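Local coordinates for protein putative O-GlcNAcase nagJ (Clostridium perfringens, PDB 6PV5) that probably acts as a hexosaminidase, its chain comprising the catalytic part of a longer family 84 glycoside hydrolase, at residues Leu302-Glu307 with Ile336-Glu341. Residues are numbered along the deposited sequence; the frame is centred on the assembly and turned at random.
Sequences LWDDIE and ITVPVE. With EDO (1,2-ethanediol), chain F.
W303 N donates to V338 O (2.9 Å) where 302-307 runs on from the end of one strand alongside 336-341. On one side of this bond, V338 CG1 touches both L302 CG and D304 OD1, which lie on the same side of the methyl; it presses tightly on L302 CG (3.5 Å) and is equally near D304 OD1. Its placement between the V338 backbone N and carbonyl carbon (chi1 62°) turns this methyl to both. The two segments run off the C-terminal ends of neighbouring parallel strands, 298-302 and 336-338, the fourth and fifth of a (beta/alpha)8 barrel, the end at which such barrels carry their active sites. D305, the predicted proton donor, follows D304 on the first loop; its OD1 is hydrogen-bonded to Y342 OH, and its backbone N is bridged by one water to V340 O. On the other side W303 heads for helix 311-326, packing on Q314 and L318. Its CD1 passes T337 OG1 obliquely (3.6 Å), a hydroxyl already hydrogen-bonded to I301 O. V340 CG2 packs against W303 O (3.5 Å) and CB and, more loosely, I306 CG1 (4.2 Å). Beyond it, E341 OE2 accepts from ethanediol O1 (2.6 Å) and forms a salt bridge with R309.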
loop_
_atom_site.group_PDB
_atom_site.type_symbol
_atom_site.label_atom_id
_atom_site.label_comp_id
_atom_site.label_asym_id
_atom_site.label_seq_id
_atom_site.Cartn_x
_atom_site.Cartn_y
_atom_site.Cartn_z
ATOM N N LEU A 302 4.405 -17.822 -10.635
ATOM C CA LEU A 302 4.293 -18.050 -9.197
ATOM C C LEU A 302 4.325 -19.552 -8.924
ATOM O O LEU A 302 3.663 -20.302 -9.632
ATOM C CB LEU A 302 2.946 -17.453 -8.765
ATOM C CG LEU A 302 2.905 -15.986 -8.312
ATOM C CD1 LEU A 302 3.871 -15.046 -9.017
ATOM C CD2 LEU A 302 1.495 -15.413 -8.319
ATOM N N TRP A 303 5.080 -19.988 -7.895
ATOM C CA TRP A 303 4.961 -21.362 -7.412
ATOM C C TRP A 303 4.411 -21.429 -5.985
ATOM O O TRP A 303 4.514 -22.459 -5.331
ATOM C CB TRP A 303 6.297 -22.110 -7.510
ATOM C CG TRP A 303 6.970 -21.973 -8.843
ATOM C CD1 TRP A 303 7.953 -21.086 -9.176
ATOM C CD2 TRP A 303 6.674 -22.719 -10.037
ATOM N NE1 TRP A 303 8.305 -21.242 -10.489
ATOM C CE2 TRP A 303 7.546 -22.243 -11.041
ATOM C CE3 TRP A 303 5.786 -23.759 -10.349
ATOM C CZ2 TRP A 303 7.547 -22.768 -12.335
ATOM C CZ3 TRP A 303 5.774 -24.269 -11.633
ATOM C CH2 TRP A 303 6.645 -23.774 -12.605
ATOM N N ASP A 304 3.866 -20.325 -5.472
ATOM C CA ASP A 304 3.367 -20.341 -4.105
ATOM C C ASP A 304 2.181 -21.296 -4.009
ATOM O O ASP A 304 1.326 -21.339 -4.893
ATOM C CB ASP A 304 2.980 -18.949 -3.595
ATOM C CG ASP A 304 1.852 -18.283 -4.371
ATOM O OD1 ASP A 304 1.968 -18.181 -5.605
ATOM O OD2 ASP A 304 0.870 -17.855 -3.733
ATOM N N ASP A 305 2.144 -22.061 -2.914
ATOM C CA ASP A 305 0.969 -22.852 -2.588
ATOM C C ASP A 305 0.641 -23.837 -3.721
ATOM O O ASP A 305 -0.448 -23.783 -4.285
ATOM C CB ASP A 305 -0.225 -21.955 -2.208
ATOM C CG ASP A 305 0.019 -20.915 -1.117
ATOM O OD1 ASP A 305 0.494 -21.287 -0.004
ATOM O OD2 ASP A 305 -0.308 -19.731 -1.372
ATOM N N ILE A 306 1.585 -24.740 -4.031
ATOM C CA ILE A 306 1.327 -25.900 -4.869
ATOM C C ILE A 306 1.954 -27.153 -4.256
ATOM O O ILE A 306 2.455 -27.130 -3.125
ATOM C CB ILE A 306 1.824 -25.694 -6.313
ATOM C CG1 ILE A 306 3.317 -25.349 -6.354
ATOM C CG2 ILE A 306 0.960 -24.672 -7.039
ATOM C CD1 ILE A 306 4.026 -25.796 -7.606
ATOM N N GLU A 307 1.941 -28.231 -5.058
ATOM C CA GLU A 307 2.326 -29.573 -4.649
ATOM C C GLU A 307 3.802 -29.836 -4.951
ATOM O O GLU A 307 4.534 -30.306 -4.081
ATOM C CB GLU A 307 1.437 -30.616 -5.333
ATOM N N ILE A 336 9.339 -12.056 -12.658
ATOM C CA ILE A 336 9.137 -12.043 -11.217
ATOM C C ILE A 336 8.656 -13.427 -10.820
ATOM O O ILE A 336 7.889 -14.036 -11.562
ATOM C CB ILE A 336 8.088 -10.976 -10.849
ATOM C CG1 ILE A 336 8.621 -9.562 -11.088
ATOM C CG2 ILE A 336 7.580 -11.181 -9.424
ATOM C CD1 ILE A 336 7.562 -8.479 -10.952
ATOM N N THR A 337 9.140 -13.932 -9.680
ATOM C CA THR A 337 8.667 -15.234 -9.231
ATOM C C THR A 337 8.431 -15.229 -7.720
ATOM O O THR A 337 8.839 -14.303 -7.019
ATOM C CB THR A 337 9.632 -16.358 -9.650
ATOM O OG1 THR A 337 8.978 -17.608 -9.451
ATOM C CG2 THR A 337 10.933 -16.369 -8.881
ATOM N N VAL A 338 7.780 -16.292 -7.236
ATOM C CA VAL A 338 7.682 -16.565 -5.810
ATOM C C VAL A 338 7.879 -18.064 -5.615
ATOM O O VAL A 338 7.235 -18.876 -6.275
ATOM C CB VAL A 338 6.364 -16.058 -5.163
ATOM C CG1 VAL A 338 5.145 -16.726 -5.760
ATOM C CG2 VAL A 338 6.354 -16.291 -3.654
ATOM N N PRO A 339 8.773 -18.469 -4.686
ATOM C CA PRO A 339 9.090 -19.879 -4.483
ATOM C C PRO A 339 7.997 -20.622 -3.715
ATOM O O PRO A 339 7.085 -20.000 -3.166
ATOM C CB PRO A 339 10.390 -19.876 -3.663
ATOM C CG PRO A 339 10.736 -18.423 -3.407
ATOM C CD PRO A 339 9.562 -17.577 -3.837
ATOM N N VAL A 340 8.127 -21.953 -3.669
ATOM C CA VAL A 340 7.311 -22.791 -2.812
ATOM C C VAL A 340 7.594 -22.428 -1.348
ATOM O O VAL A 340 6.658 -22.269 -0.575
ATOM C CB VAL A 340 7.541 -24.290 -3.100
ATOM C CG1 VAL A 340 6.903 -25.184 -2.047
ATOM C CG2 VAL A 340 7.070 -24.689 -4.491
ATOM N N GLU A 341 8.881 -22.289 -0.988
ATOM C CA GLU A 341 9.295 -21.915 0.358
ATOM C C GLU A 341 9.390 -20.394 0.423
ATOM O O GLU A 341 10.465 -19.825 0.265
ATOM C CB GLU A 341 10.586 -22.652 0.766
ATOM C CG GLU A 341 10.394 -24.153 0.948
ATOM C CD GLU A 341 11.605 -25.070 1.135
ATOM O OE1 GLU A 341 12.767 -24.631 0.940
ATOM O OE2 GLU A 341 11.381 -26.246 1.464
HETATM C C1 EDO F . 12.720 -29.340 1.904
HETATM O O1 EDO F . 13.084 -28.218 1.150
HETATM C C2 EDO F . 11.863 -30.077 1.034
HETATM O O2 EDO F . 12.666 -30.262 -0.106
HETATM O O HOH W 1 4.173 -23.158 -0.829
#